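Local coordinates for COG0778: Nitroreductase (Streptococcus pneumoniae, PDB 2B67), which binds flavin mononucleotide and probably catalyses NAD(P)H-dependent reductions in which the flavin carries the electrons, at residues 80-85 and 168-173; 45-50 and 129-134. All coordinates share one frame; numbering follows the deposited sequence.

Interaction 1 (80-85 and 168-173); sequences ALFTDT and LEIEDR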
ATOM      1  N   ALA A  80     -10.975   6.631   9.038  1.00 12.52           N
ATOM      2  CA  ALA A  80     -11.050   7.089   7.669  1.00 12.63           C
ATOM      3  C   ALA A  80      -9.684   7.591   7.223  1.00 12.26           C
ATOM      4  O   ALA A  80      -9.181   8.557   7.771  1.00 12.40           O
ATOM      5  CB  ALA A  80     -12.110   8.195   7.528  1.00 12.59           C
ATOM      6  N   LEU A  81      -9.079   6.927   6.235  1.00 11.91           N
ATOM      7  CA  LEU A  81      -7.773   7.326   5.715  1.00 12.20           C
ATOM      8  C   LEU A  81      -7.997   8.284   4.560  1.00 12.22           C
ATOM      9  O   LEU A  81      -8.629   7.919   3.556  1.00 11.87           O
ATOM     10  CB  LEU A  81      -6.960   6.112   5.229  1.00 11.28           C
ATOM     11  CG  LEU A  81      -5.632   6.351   4.499  1.00 12.95           C
ATOM     12  CD1 LEU A  81      -4.641   7.147   5.377  1.00 13.66           C
ATOM     13  CD2 LEU A  81      -5.001   5.018   4.153  1.00 12.26           C
ATOM     14  N   PHE A  82      -7.480   9.504   4.711  1.00 12.36           N
ATOM     15  CA  PHE A  82      -7.558  10.551   3.664  1.00 12.52           C
ATOM     16  C   PHE A  82      -6.154  10.784   3.088  1.00 12.88           C
ATOM     17  O   PHE A  82      -5.130  10.536   3.756  1.00 12.07           O
ATOM     18  CB  PHE A  82      -8.039  11.906   4.247  1.00 12.87           C
ATOM     19  CG  PHE A  82      -9.511  11.944   4.613  1.00 14.75           C
ATOM     20  CD1 PHE A  82      -9.974  11.288   5.752  1.00 13.64           C
ATOM     21  CD2 PHE A  82     -10.426  12.616   3.804  1.00 14.25           C
ATOM     22  CE1 PHE A  82     -11.316  11.321   6.079  1.00 14.63           C
ATOM     23  CE2 PHE A  82     -11.766  12.666   4.133  1.00 14.86           C
ATOM     24  CZ  PHE A  82     -12.216  12.012   5.278  1.00 14.26           C
ATOM     25  N   THR A  83      -6.097  11.292   1.866  1.00 12.81           N
ATOM     26  CA  THR A  83      -4.833  11.726   1.313  1.00 13.72           C
ATOM     27  C   THR A  83      -4.968  13.193   0.906  1.00 13.84           C
ATOM     28  O   THR A  83      -6.070  13.663   0.597  1.00 12.92           O
ATOM     29  CB  THR A  83      -4.432  10.893   0.101  1.00 14.63           C
ATOM     30  OG1 THR A  83      -5.545  10.848  -0.795  1.00 16.87           O
ATOM     31  CG2 THR A  83      -4.086   9.458   0.518  1.00 14.17           C
ATOM     32  N   ASP A  84      -3.826  13.874   0.889  1.00 13.24           N
ATOM     33  CA  ASP A  84      -3.708  15.294   0.592  1.00 12.69           C
ATOM     34  C   ASP A  84      -3.673  15.548  -0.890  1.00 12.44           C
ATOM     35  O   ASP A  84      -2.661  15.289  -1.540  1.00 13.12           O
ATOM     36  CB  ASP A  84      -2.401  15.834   1.212  1.00 12.58           C
ATOM     37  CG  ASP A  84      -2.433  17.345   1.466  1.00 14.00           C
ATOM     38  OD1 ASP A  84      -3.186  18.069   0.763  1.00 14.11           O
ATOM     39  OD2 ASP A  84      -1.669  17.804   2.356  1.00 14.93           O
ATOM     40  N   THR A  85      -4.754  16.101  -1.430  1.00 12.17           N
ATOM     41  CA  THR A  85      -4.792  16.369  -2.843  1.00 13.37           C
ATOM     42  C   THR A  85      -3.969  17.597  -3.242  1.00 14.99           C
ATOM     43  O   THR A  85      -3.738  17.796  -4.427  1.00 15.39           O
ATOM     44  CB  THR A  85      -6.222  16.552  -3.375  1.00 13.43           C
ATOM     45  OG1 THR A  85      -6.775  17.750  -2.799  1.00 12.96           O
ATOM     46  CG2 THR A  85      -7.103  15.301  -3.004  1.00 12.21           C
ATOM     47  N   LEU A 168     -17.729  13.787   8.133  1.00 19.42           N
ATOM     48  CA  LEU A 168     -16.653  13.785   9.114  1.00 18.91           C
ATOM     49  C   LEU A 168     -16.049  15.162   9.401  1.00 19.62           C
ATOM     50  O   LEU A 168     -15.122  15.263  10.214  1.00 19.56           O
ATOM     51  CB  LEU A 168     -15.544  12.795   8.696  1.00 18.54           C
ATOM     52  CG  LEU A 168     -15.953  11.331   8.568  1.00 17.20           C
ATOM     53  CD1 LEU A 168     -14.766  10.399   8.370  1.00 14.34           C
ATOM     54  CD2 LEU A 168     -16.728  10.919   9.791  1.00 10.63           C
ATOM     55  N   GLU A 169     -16.555  16.199   8.727  1.00 19.31           N
ATOM     56  CA  GLU A 169     -16.090  17.578   8.906  1.00 21.17           C
ATOM     57  C   GLU A 169     -14.591  17.717   8.649  1.00 20.26           C
ATOM     58  O   GLU A 169     -13.834  18.200   9.499  1.00 20.58           O
ATOM     59  CB  GLU A 169     -16.476  18.144  10.293  1.00 20.68           C
ATOM     60  CG  GLU A 169     -17.962  18.003  10.579  1.00 23.80           C
ATOM     61  CD  GLU A 169     -18.379  18.502  11.973  1.00 26.33           C
ATOM     62  OE1 GLU A 169     -17.496  18.741  12.855  1.00 29.87           O
ATOM     63  OE2 GLU A 169     -19.618  18.637  12.174  1.00 33.18           O
ATOM     64  N   ILE A 170     -14.175  17.293   7.461  1.00 19.20           N
ATOM     65  CA  ILE A 170     -12.776  17.363   7.060  1.00 18.31           C
ATOM     66  C   ILE A 170     -12.696  18.205   5.780  1.00 18.66           C
ATOM     67  O   ILE A 170     -13.502  18.017   4.870  1.00 18.23           O
ATOM     68  CB  ILE A 170     -12.222  15.941   6.754  1.00 17.85           C
ATOM     69  CG1 ILE A 170     -12.341  15.006   7.970  1.00 14.86           C
ATOM     70  CG2 ILE A 170     -10.829  16.064   6.134  1.00 16.17           C
ATOM     71  CD1 ILE A 170     -11.390  15.332   9.192  1.00 16.86           C
ATOM     72  N   GLU A 171     -11.721  19.105   5.712  1.00 19.71           N
ATOM     73  CA  GLU A 171     -11.475  19.936   4.523  1.00 22.11           C
ATOM     74  C   GLU A 171     -11.402  19.169   3.199  1.00 21.74           C
ATOM     75  O   GLU A 171     -10.763  18.098   3.121  1.00 22.07           O
ATOM     76  CB  GLU A 171     -10.197  20.781   4.700  1.00 22.68           C
ATOM     77  CG  GLU A 171     -10.308  21.862   5.777  1.00 29.26           C
ATOM     78  CD  GLU A 171     -11.390  22.925   5.498  1.00 37.17           C
ATOM     79  OE1 GLU A 171     -11.693  23.212   4.310  1.00 39.93           O
ATOM     80  OE2 GLU A 171     -11.931  23.482   6.484  1.00 40.11           O
ATOM     81  N   ASP A 172     -12.036  19.727   2.165  1.00 20.87           N
ATOM     82  CA  ASP A 172     -12.143  19.096   0.849  1.00 20.82           C
ATOM     83  C   ASP A 172     -10.790  18.879   0.161  1.00 19.97           C
ATOM     84  O   ASP A 172     -10.676  18.082  -0.794  1.00 19.61           O
ATOM     85  CB  ASP A 172     -13.041  19.924  -0.068  1.00 22.05           C
ATOM     86  CG  ASP A 172     -14.515  19.805   0.280  1.00 25.65           C
ATOM     87  OD1 ASP A 172     -14.940  18.811   0.917  1.00 26.86           O
ATOM     88  OD2 ASP A 172     -15.276  20.725  -0.094  1.00 30.97           O
ATOM     89  N   ARG A 173      -9.774  19.610   0.629  1.00 18.92           N
ATOM     90  CA  ARG A 173      -8.389  19.388   0.220  1.00 17.57           C
ATOM     91  C   ARG A 173      -8.020  17.888   0.432  1.00 16.12           C
ATOM     92  O   ARG A 173      -7.261  17.341  -0.313  1.00 15.23           O
ATOM     93  CB  ARG A 173      -7.447  20.332   1.001  1.00 18.03           C
ATOM     94  CG  ARG A 173      -5.954  20.015   0.885  1.00 17.08           C
ATOM     95  CD  ARG A 173      -5.130  21.010   1.710  1.00 18.76           C
ATOM     96  NE  ARG A 173      -3.809  20.467   2.047  1.00 17.16           N
ATOM     97  CZ  ARG A 173      -2.981  20.989   2.963  1.00 20.30           C
ATOM     98  NH1 ARG A 173      -1.817  20.389   3.221  1.00 18.71           N
ATOM     99  NH2 ARG A 173      -3.303  22.093   3.632  1.00 17.03           N
TER
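Segment 80-85, the end of strand 77-84 and the residue after it, runs in nearly the same direction as the loop 168-173, 16° apart; the CA atoms of A80 and L168 are 8.8 Å apart and those of F82 and I170 9.2 Å, but the backbones draw together to 5.6 Å at the CA atoms of T85 and R173. In this alpha-beta sandwich of the nitroreductase fold, the loop carries the chain from helix 161-168, ended by a Schellman motif at E169, into strand 174-183, the sheet neighbour of 77-84. The wider part is filled by hydrocarbon. A80 is small enough for L168 CD1 to come within 3.6 Å of its CB, and the same methyl lies near the plane of the F82 ring, at its edge. I170 takes a face of that ring instead: its CG2 sits over the face in a CH-pi contact, while CG1 approaches CZ. V164 and V51 pack here too, and R204 of the second subunit bonds to the carbonyls of L168 and E169. Where the backbones converge, the contact is polar. R173, its chain extended from CG to NE, meets D84 side-on, NE to OD1 (2.8 Å, 171°) and NH1 to OD2 (2.7 Å), with carboxylate and guanidinium planes 30° apart. R90 also bridges to OD2 and the D86 amide reaches OD1, so the buried carboxylate is well compensated, consistent with a stable negative charge. T85 N donates to R173 O at 3.0 Å. Placed between backbone N and carbonyl carbon, T85 OG1 can donate to R173 O as well, at 2.6 Å.

Interaction 2 (45-50 and 129-134); sequences SQPWKF and DYLALN. With ACY (acetic acid), chain F.
P47 and N134, each giving up 55 Å² to the contact, meet where the approach to strand 48-53 of the nitroreductase alpha-beta sandwich crosses the long helix 124-148. The proline sits at the centre of an inverse gamma turn, and its rigid ring offers a compact apolar surface to the helix: CG rests 3.8 Å from N134 CB, the two side chains crossing at about a right angle. The neighbouring ring carbon, P47 CB, touches L131 CD2 at 4.2 Å, one helical turn earlier. N134 serves apolar and polar neighbours at once. Its CB faces the proline, while its amide turns back along the helix, where ND2 donates to Y130 O (2.7 Å, 137°) from well above the carbonyl plane. The backbone N of N134 reaches that oxygen from the opposite face, giving it two donors, and OD1 accepts from the A42 amide, so both ends of the buried side-chain amide are engaged. ND2 also lies over one face of the Y130 ring, offset toward its rim. Further along, W48 brings the rim of its indole, at CZ3, up to N134 O. L133, on this same turn of helix, belongs to the flavin pocket. S45 and Y130 add the polar edge. CG anti to the backbone N (chi1 -177°) sends the phenol out from the helix toward the loop, where Y130 OH and S45 OG share a hydrogen bond of 2.9 Å. Each hydroxyl has a further partner, H43 ND1 for the tyrosine and A42 O for the serine, and S45 OG lies near the plane of the Y130 ring.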
ATOM      1  N   SER A  45       6.818  12.198   0.955  1.00 15.02           N
ATOM      2  CA  SER A  45       5.727  13.169   1.013  1.00 14.48           C
ATOM      3  C   SER A  45       4.662  12.859   2.075  1.00 14.16           C
ATOM      4  O   SER A  45       3.926  13.740   2.467  1.00 14.23           O
ATOM      5  CB  SER A  45       5.049  13.304  -0.361  1.00 15.26           C
ATOM      6  OG  SER A  45       4.346  12.106  -0.724  1.00 13.95           O
ATOM      7  N   GLN A  46       4.577  11.607   2.531  1.00 13.76           N
ATOM      8  CA  GLN A  46       3.653  11.208   3.615  1.00 13.25           C
ATOM      9  C   GLN A  46       2.297  11.942   3.538  1.00 13.37           C
ATOM     10  O   GLN A  46       1.915  12.675   4.447  1.00 14.40           O
ATOM     11  CB  GLN A  46       4.319  11.341   5.004  1.00 14.06           C
ATOM     12  CG  GLN A  46       5.022  12.649   5.291  1.00 15.05           C
ATOM     13  CD  GLN A  46       6.090  12.540   6.418  1.00 13.30           C
ATOM     14  OE1 GLN A  46       5.771  12.258   7.567  1.00 13.87           O
ATOM     15  NE2 GLN A  46       7.330  12.804   6.073  1.00 13.39           N
ATOM     16  N   PRO A  47       1.571  11.752   2.427  1.00 12.83           N
ATOM     17  CA  PRO A  47       0.462  12.634   2.106  1.00 13.27           C
ATOM     18  C   PRO A  47      -0.851  12.167   2.710  1.00 14.00           C
ATOM     19  O   PRO A  47      -1.851  12.098   2.000  1.00 16.67           O
ATOM     20  CB  PRO A  47       0.416  12.558   0.573  1.00 13.69           C
ATOM     21  CG  PRO A  47       0.802  11.104   0.270  1.00 13.85           C
ATOM     22  CD  PRO A  47       1.820  10.750   1.358  1.00 13.90           C
ATOM     23  N   TRP A  48      -0.853  11.863   4.003  1.00 14.29           N
ATOM     24  CA  TRP A  48      -1.941  11.106   4.634  1.00 14.18           C
ATOM     25  C   TRP A  48      -2.488  11.777   5.869  1.00 13.78           C
ATOM     26  O   TRP A  48      -1.787  12.548   6.566  1.00 13.88           O
ATOM     27  CB  TRP A  48      -1.502   9.665   4.996  1.00 14.70           C
ATOM     28  CG  TRP A  48      -0.124   9.489   5.579  1.00 14.78           C
ATOM     29  CD1 TRP A  48       0.347   9.969   6.794  1.00 15.70           C
ATOM     30  CD2 TRP A  48       0.946   8.722   5.015  1.00 12.54           C
ATOM     31  NE1 TRP A  48       1.658   9.567   6.988  1.00 17.34           N
ATOM     32  CE2 TRP A  48       2.049   8.808   5.911  1.00 14.23           C
ATOM     33  CE3 TRP A  48       1.089   7.985   3.835  1.00 11.87           C
ATOM     34  CZ2 TRP A  48       3.255   8.151   5.671  1.00 14.43           C
ATOM     35  CZ3 TRP A  48       2.293   7.351   3.591  1.00 14.23           C
ATOM     36  CH2 TRP A  48       3.361   7.439   4.496  1.00 13.90           C
ATOM     37  N   LYS A  49      -3.750  11.481   6.135  1.00 13.23           N
ATOM     38  CA  LYS A  49      -4.451  12.030   7.302  1.00 13.77           C
ATOM     39  C   LYS A  49      -5.384  10.950   7.828  1.00 11.92           C
ATOM     40  O   LYS A  49      -6.166  10.376   7.064  1.00 10.82           O
ATOM     41  CB  LYS A  49      -5.255  13.295   6.960  1.00 13.46           C
ATOM     42  CG  LYS A  49      -5.985  13.849   8.210  1.00 16.64           C
ATOM     43  CD  LYS A  49      -7.157  14.805   7.902  1.00 14.90           C
ATOM     44  CE  LYS A  49      -6.616  16.181   7.524  1.00 19.15           C
ATOM     45  NZ  LYS A  49      -5.952  16.869   8.671  1.00 21.94           N
ATOM     46  N   PHE A  50      -5.238  10.638   9.107  1.00 11.21           N
ATOM     47  CA  PHE A  50      -6.008   9.572   9.774  1.00 11.45           C
ATOM     48  C   PHE A  50      -7.129  10.174  10.617  1.00 11.94           C
ATOM     49  O   PHE A  50      -6.893  10.921  11.600  1.00 12.38           O
ATOM     50  CB  PHE A  50      -5.081   8.710  10.642  1.00 11.16           C
ATOM     51  CG  PHE A  50      -4.029   7.977   9.856  1.00 12.70           C
ATOM     52  CD1 PHE A  50      -2.879   8.643   9.404  1.00 12.46           C
ATOM     53  CD2 PHE A  50      -4.205   6.619   9.541  1.00 12.85           C
ATOM     54  CE1 PHE A  50      -1.913   7.962   8.641  1.00 16.32           C
ATOM     55  CE2 PHE A  50      -3.248   5.923   8.826  1.00 16.52           C
ATOM     56  CZ  PHE A  50      -2.105   6.583   8.363  1.00 16.39           C
ATOM     57  N   ASP A 129      -3.235   8.548  -8.935  1.00 14.93           N
ATOM     58  CA  ASP A 129      -2.471   7.297  -8.739  1.00 15.61           C
ATOM     59  C   ASP A 129      -1.467   7.389  -7.612  1.00 14.83           C
ATOM     60  O   ASP A 129      -1.276   6.424  -6.843  1.00 15.26           O
ATOM     61  CB  ASP A 129      -1.732   6.866 -10.026  1.00 15.54           C
ATOM     62  CG  ASP A 129      -2.693   6.342 -11.136  1.00 18.60           C
ATOM     63  OD1 ASP A 129      -3.917   6.249 -10.912  1.00 17.29           O
ATOM     64  OD2 ASP A 129      -2.212   6.032 -12.251  1.00 20.48           O
ATOM     65  N   TYR A 130      -0.812   8.545  -7.526  1.00 14.18           N
ATOM     66  CA  TYR A 130       0.221   8.812  -6.503  1.00 13.68           C
ATOM     67  C   TYR A 130      -0.420   8.743  -5.108  1.00 12.90           C
ATOM     68  O   TYR A 130       0.060   8.054  -4.210  1.00 12.20           O
ATOM     69  CB  TYR A 130       0.821  10.187  -6.784  1.00 14.13           C
ATOM     70  CG  TYR A 130       1.945  10.662  -5.922  1.00 14.49           C
ATOM     71  CD1 TYR A 130       3.271  10.591  -6.369  1.00 16.44           C
ATOM     72  CD2 TYR A 130       1.691  11.249  -4.689  1.00 14.98           C
ATOM     73  CE1 TYR A 130       4.339  11.095  -5.574  1.00 15.09           C
ATOM     74  CE2 TYR A 130       2.739  11.729  -3.874  1.00 13.52           C
ATOM     75  CZ  TYR A 130       4.052  11.690  -4.332  1.00 15.54           C
ATOM     76  OH  TYR A 130       5.077  12.183  -3.491  1.00 15.91           O
ATOM     77  N   LEU A 131      -1.544   9.419  -4.954  1.00 12.01           N
ATOM     78  CA  LEU A 131      -2.235   9.437  -3.666  1.00 11.58           C
ATOM     79  C   LEU A 131      -2.745   8.027  -3.315  1.00 11.67           C
ATOM     80  O   LEU A 131      -2.623   7.561  -2.179  1.00 10.70           O
ATOM     81  CB  LEU A 131      -3.374  10.442  -3.719  1.00 11.38           C
ATOM     82  CG  LEU A 131      -3.015  11.939  -3.882  1.00 12.39           C
ATOM     83  CD1 LEU A 131      -4.312  12.762  -3.901  1.00 13.99           C
ATOM     84  CD2 LEU A 131      -2.094  12.483  -2.802  1.00 11.85           C
ATOM     85  N   ALA A 132      -3.306   7.335  -4.314  1.00 11.02           N
ATOM     86  CA  ALA A 132      -3.874   6.018  -4.077  1.00 10.50           C
ATOM     87  C   ALA A 132      -2.765   5.026  -3.670  1.00 11.45           C
ATOM     88  O   ALA A 132      -2.938   4.201  -2.750  1.00 10.22           O
ATOM     89  CB  ALA A 132      -4.658   5.515  -5.308  1.00  8.96           C
ATOM     90  N   LEU A 133      -1.626   5.112  -4.353  1.00 12.19           N
ATOM     91  CA  LEU A 133      -0.523   4.233  -4.048  1.00 12.58           C
ATOM     92  C   LEU A 133      -0.006   4.452  -2.641  1.00 12.25           C
ATOM     93  O   LEU A 133       0.157   3.492  -1.881  1.00 12.04           O
ATOM     94  CB  LEU A 133       0.613   4.333  -5.081  1.00 12.79           C
ATOM     95  CG  LEU A 133       1.590   3.164  -4.807  1.00 16.68           C
ATOM     96  CD1 LEU A 133       1.904   2.377  -6.067  1.00 16.85           C
ATOM     97  CD2 LEU A 133       2.815   3.707  -4.123  1.00 16.71           C
ATOM     98  N   ASN A 134       0.274   5.705  -2.296  1.00 12.18           N
ATOM     99  CA  ASN A 134       0.792   6.032  -0.963  1.00 12.25           C
ATOM    100  C   ASN A 134      -0.217   5.660   0.146  1.00 11.47           C
ATOM    101  O   ASN A 134       0.168   5.298   1.238  1.00 11.59           O
ATOM    102  CB  ASN A 134       1.207   7.522  -0.898  1.00 11.98           C
ATOM    103  CG  ASN A 134       2.501   7.804  -1.697  1.00 15.81           C
ATOM    104  OD1 ASN A 134       3.586   7.399  -1.279  1.00 12.10           O
ATOM    105  ND2 ASN A 134       2.372   8.421  -2.887  1.00 14.09           N
TER
HETATM  106  C   ACY F 805      -3.784  19.735   7.738  1.00 30.90           C
HETATM  107  O   ACY F 805      -4.966  19.485   8.052  1.00 30.56           O
HETATM  108  OXT ACY F 805      -2.866  18.886   7.768  1.00 31.00           O
HETATM  109  CH3 ACY F 805      -3.461  21.133   7.295  1.00 30.92           C

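In the fold
Both contacts are largely buried and join at the sheet, their centres 11 Å apart, because strands 77-84 and 48-53 are antiparallel neighbours: F82 N lies 2.8 Å from K49 O and D84 N 2.9 Å from P47 O, both probable hydrogen bonds. Interaction 1 fixes a loop beside strand 77-84, and its chemistry grades from an apolar core to a charged pair at the more exposed strand end. Interaction 2 joins the loop leading into strand 48-53 to helix 124-148 near the flavin, and uses neutral polar groups rather than ions. L131 of interaction 2 also packs on T83 of interaction 1. Both reach the second subunit, interaction 1 through R204 of that chain.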